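Local coordinates for beta-galactosidase (Geobacillus stearothermophilus, PDB 4OIF), which probably hydrolyses terminal non-reducing beta-D-galactose residues from beta-D-galactosides, as a zinc-binding member of glycoside hydrolase family 42, at residues A[481-484]-A[485-488]; A[519-522]-A[523-526]. One frame throughout, in Å; residues are numbered along the deposited sequence.

Contact 1: residues A[481-484]-A[485-488]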
loop_
_atom_site.group_PDB
_atom_site.type_symbol
_atom_site.label_atom_id
_atom_site.label_comp_id
_atom_site.label_asym_id
_atom_site.label_seq_id
_atom_site.Cartn_x
_atom_site.Cartn_y
_atom_site.Cartn_z
ATOM N N GLU A 481 -38.413 -8.476 1.330
ATOM C CA GLU A 481 -39.665 -8.867 1.959
ATOM C C GLU A 481 -40.051 -10.279 1.537
ATOM O O GLU A 481 -40.514 -11.083 2.350
ATOM C CB GLU A 481 -40.783 -7.894 1.587
ATOM C CG GLU A 481 -40.598 -6.481 2.094
ATOM C CD GLU A 481 -41.366 -6.220 3.375
ATOM O OE1 GLU A 481 -41.561 -7.174 4.151
ATOM O OE2 GLU A 481 -41.790 -5.066 3.597
ATOM N N GLU A 482 -39.841 -10.571 0.261
ATOM C CA GLU A 482 -40.233 -11.838 -0.319
ATOM C C GLU A 482 -39.442 -13.013 0.266
ATOM O O GLU A 482 -40.026 -14.053 0.635
ATOM C CB GLU A 482 -40.071 -11.767 -1.831
ATOM C CG GLU A 482 -40.139 -13.099 -2.537
ATOM C CD GLU A 482 -39.988 -12.943 -4.035
ATOM O OE1 GLU A 482 -40.808 -12.218 -4.633
ATOM O OE2 GLU A 482 -39.041 -13.523 -4.613
ATOM N N THR A 483 -38.124 -12.846 0.364
ATOM C CA THR A 483 -37.284 -13.864 0.998
ATOM C C THR A 483 -37.645 -14.039 2.469
ATOM O O THR A 483 -37.670 -15.161 2.966
ATOM C CB THR A 483 -35.781 -13.535 0.910
ATOM O OG1 THR A 483 -35.374 -13.487 -0.463
ATOM C CG2 THR A 483 -34.965 -14.597 1.649
ATOM N N ILE A 484 -37.913 -12.933 3.161
ATOM C CA ILE A 484 -38.379 -13.005 4.544
ATOM C C ILE A 484 -39.656 -13.843 4.652
ATOM O O ILE A 484 -39.759 -14.698 5.507
ATOM C CB ILE A 484 -38.646 -11.605 5.142
ATOM C CG1 ILE A 484 -37.336 -10.882 5.436
ATOM C CG2 ILE A 484 -39.424 -11.721 6.440
ATOM C CD1 ILE A 484 -37.534 -9.415 5.841
ATOM N N ALA A 485 -40.618 -13.601 3.773
ATOM C CA ALA A 485 -41.857 -14.367 3.779
ATOM C C ALA A 485 -41.570 -15.843 3.542
ATOM O O ALA A 485 -42.160 -16.717 4.193
ATOM C CB ALA A 485 -42.831 -13.832 2.730
ATOM N N ARG A 486 -40.659 -16.131 2.621
ATOM C CA ARG A 486 -40.306 -17.531 2.393
ATOM C C ARG A 486 -39.691 -18.159 3.651
ATOM O O ARG A 486 -40.040 -19.279 4.024
ATOM C CB ARG A 486 -39.377 -17.661 1.181
ATOM C CG ARG A 486 -40.077 -17.306 -0.121
ATOM C CD ARG A 486 -39.124 -17.163 -1.261
ATOM N NE ARG A 486 -38.463 -18.427 -1.547
ATOM C CZ ARG A 486 -37.171 -18.556 -1.833
ATOM N NH1 ARG A 486 -36.376 -17.489 -1.874
ATOM N NH2 ARG A 486 -36.674 -19.761 -2.071
ATOM N N LEU A 487 -38.815 -17.428 4.326
ATOM C CA LEU A 487 -38.232 -17.898 5.576
ATOM C C LEU A 487 -39.316 -18.182 6.611
ATOM O O LEU A 487 -39.288 -19.202 7.320
ATOM C CB LEU A 487 -37.231 -16.868 6.111
ATOM C CG LEU A 487 -36.006 -16.671 5.211
ATOM C CD1 LEU A 487 -35.115 -15.533 5.704
ATOM C CD2 LEU A 487 -35.205 -17.980 5.065
ATOM N N LYS A 488 -40.273 -17.270 6.679
ATOM C CA LYS A 488 -41.388 -17.360 7.602
ATOM C C LYS A 488 -42.166 -18.657 7.363
ATOM O O LYS A 488 -42.388 -19.445 8.298
ATOM C CB LYS A 488 -42.284 -16.127 7.438
ATOM C CG LYS A 488 -43.404 -15.984 8.445
ATOM C CD LYS A 488 -44.319 -14.867 8.009
ATOM C CE LYS A 488 -45.408 -14.591 9.021
ATOM N NZ LYS A 488 -46.429 -13.678 8.438
HETATM O O HOH W 1 -36.674 -14.848 -2.099
#
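R486 NH1 is gripped by a water that also meets T483 OG1, and by the backbone O of K461. The water accepts from R486 NH1 at 2.7 Å and lies in the guanidinium plane, at its edge. It sits 2.5 Å from T483 OG1, so the two side chains, one helical turn apart, are joined through a solvent molecule while T483 OG1 and R486 NH1 themselves stay 4.4 Å apart. A bend at chi3 (64°) turns the end of the arginine to this position, where F465 adds a cation-pi contact. E482 shares the flank through its aliphatic part, E482 CG lying 4.4 Å from R486 CD; its carboxylate does not touch the guanidinium.

Helix 481-492 is the crossover of a beta-alpha-beta unit between parallel strands 470-473 and 496-500 of the trimerisation domain. Its first turns show the regular i to i+4 ladder, with L487 N giving to T483 O at 2.9 Å. Beside that bond the two side chains point the same way, and T483 CG2 meets L487 CD1 at 4.2 Å. L487 CG rests 3.2 Å from T483 O. On another flank, I484 packs on D520 and L521 of helix 519-525.

Contact 2: residues A[519-522]-A[523-526]; sequences QDLR and EMFG
Two different first torsions bring Q519 and E523 alongside each other on one flank of helix 519-525. Q519 swings CG opposite its own backbone N (chi1 177°), whereas E523 carries CG beside its N (chi1 -85°); beyond CG both chains are extended, and they run the same way. NE2 of Q519 then reaches OE2 of E523 at 3.3 Å, a weak though nearly straight hydrogen bond. The amide and carboxylate planes stand 85° apart, so the groups meet almost at right angles, and Q519 CG lies 3.7 Å from E523 OE2. R522 turns back over the start of the helix, where one face of its guanidinium lies over Q519 CA, which sits toward the rim of the group.

The buried flank is apolar. CD2 of L521 touches M524 SD at 4.0 Å and F525 CE2 at 4.2 Å; the leucine and the phenylalanine lie side by side, while the methionine crosses at a slant. L521 O takes the N-H of F525 (F525 N to L521 O 2.9 Å) and also sits in the plane of the F525 ring, at its edge, 3.2 Å from F525 CD2. M524 reaches across to helix 481-492, and both M524 and F525 lay apolar side chains against the mixed sheet of the trimerisation domain. The helix ends at F525; G526 follows with positive phi, outside the helical run, and its N makes a weak bond to R522 O before strand 527-534 begins.

On the polar flank, D520 OD1 and E523 OE1 are only 4.3 Å apart. K488, paired with D520, probably offsets part of that repulsion. The amide of Q519 may ease the charge on E523, but through a long, weak bond that can only lightly tie the two side chains together.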
loop_
_atom_site.group_PDB
_atom_site.type_symbol
_atom_site.label_atom_id
_atom_site.label_comp_id
_atom_site.label_asym_id
_atom_site.label_seq_id
_atom_site.Cartn_x
_atom_site.Cartn_y
_atom_site.Cartn_z
ATOM N N GLN A 519 -41.443 -7.236 11.209
ATOM C CA GLN A 519 -42.468 -7.943 11.965
ATOM C C GLN A 519 -42.358 -9.466 11.890
ATOM O O GLN A 519 -42.395 -10.150 12.919
ATOM C CB GLN A 519 -43.850 -7.510 11.464
ATOM C CG GLN A 519 -45.011 -8.234 12.125
ATOM C CD GLN A 519 -46.348 -7.695 11.669
ATOM O OE1 GLN A 519 -46.410 -6.665 10.993
ATOM N NE2 GLN A 519 -47.428 -8.386 12.034
ATOM N N ASP A 520 -42.233 -9.976 10.665
ATOM C CA ASP A 520 -42.168 -11.411 10.412
ATOM C C ASP A 520 -41.003 -12.057 11.145
ATOM O O ASP A 520 -41.184 -13.066 11.818
ATOM C CB ASP A 520 -42.054 -11.697 8.916
ATOM C CG ASP A 520 -43.373 -11.512 8.174
ATOM O OD1 ASP A 520 -44.412 -11.319 8.838
ATOM O OD2 ASP A 520 -43.364 -11.583 6.919
ATOM N N LEU A 521 -39.815 -11.462 11.031
ATOM C CA LEU A 521 -38.621 -11.972 11.711
ATOM C C LEU A 521 -38.762 -11.896 13.239
ATOM O O LEU A 521 -38.383 -12.832 13.949
ATOM C CB LEU A 521 -37.369 -11.204 11.257
ATOM C CG LEU A 521 -37.019 -11.297 9.768
ATOM C CD1 LEU A 521 -35.866 -10.384 9.484
ATOM C CD2 LEU A 521 -36.690 -12.727 9.320
ATOM N N ARG A 522 -39.300 -10.783 13.737
ATOM C CA ARG A 522 -39.520 -10.622 15.171
ATOM C C ARG A 522 -40.386 -11.763 15.688
ATOM O O ARG A 522 -40.052 -12.416 16.683
ATOM C CB ARG A 522 -40.176 -9.273 15.497
ATOM C CG ARG A 522 -40.417 -9.097 17.007
ATOM C CD ARG A 522 -41.240 -7.851 17.370
ATOM N NE ARG A 522 -42.598 -7.905 16.829
ATOM C CZ ARG A 522 -43.085 -7.021 15.962
ATOM N NH1 ARG A 522 -42.328 -6.016 15.556
ATOM N NH2 ARG A 522 -44.324 -7.140 15.502
ATOM N N GLU A 523 -41.491 -12.001 14.990
ATOM C CA GLU A 523 -42.409 -13.075 15.340
ATOM C C GLU A 523 -41.716 -14.427 15.303
ATOM O O GLU A 523 -41.825 -15.215 16.241
ATOM C CB GLU A 523 -43.608 -13.078 14.392
ATOM C CG GLU A 523 -44.735 -12.141 14.786
ATOM C CD GLU A 523 -45.782 -12.005 13.687
ATOM O OE1 GLU A 523 -45.718 -12.773 12.699
ATOM O OE2 GLU A 523 -46.661 -11.122 13.803
ATOM N N MET A 524 -41.015 -14.691 14.206
ATOM C CA MET A 524 -40.329 -15.962 14.014
ATOM C C MET A 524 -39.383 -16.275 15.161
ATOM O O MET A 524 -39.471 -17.340 15.777
ATOM C CB MET A 524 -39.554 -15.953 12.693
ATOM C CG MET A 524 -40.432 -15.984 11.464
ATOM S SD MET A 524 -39.553 -15.471 9.983
ATOM C CE MET A 524 -38.297 -16.751 9.956
ATOM N N PHE A 525 -38.487 -15.336 15.449
ATOM C CA PHE A 525 -37.415 -15.559 16.408
ATOM C C PHE A 525 -37.828 -15.230 17.843
ATOM O O PHE A 525 -37.104 -15.537 18.784
ATOM C CB PHE A 525 -36.182 -14.735 16.013
ATOM C CG PHE A 525 -35.505 -15.226 14.764
ATOM C CD1 PHE A 525 -34.514 -16.206 14.834
ATOM C CD2 PHE A 525 -35.868 -14.724 13.519
ATOM C CE1 PHE A 525 -33.891 -16.677 13.682
ATOM C CE2 PHE A 525 -35.243 -15.182 12.363
ATOM C CZ PHE A 525 -34.254 -16.166 12.443
ATOM N N GLY A 526 -38.985 -14.595 18.008
ATOM C CA GLY A 526 -39.456 -14.238 19.335
ATOM C C GLY A 526 -38.519 -13.289 20.064
ATOM O O GLY A 526 -38.450 -13.280 21.284
#

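Contacts 1 and 2 are single-helix contacts of one domain, with centres about 11 Å apart, and their helices pack on each other. Each mixes buried and solvent-facing residues, and neither touches another chain. The two meet at K488 NZ and D520 OD1, a salt bridge of 3.1 Å, and in van der Waals packing, with K488 CA 3.6 Å from M524 SD. Contact 1 belongs to a crossover helix between parallel strands, and its polar flank works through a water and a loop carbonyl. Contact 2 belongs to a short helix that leads into a strand; its polar flank is a weak bond from an amide to one of two neighbouring acids, and its aromatic flank faces the sheet.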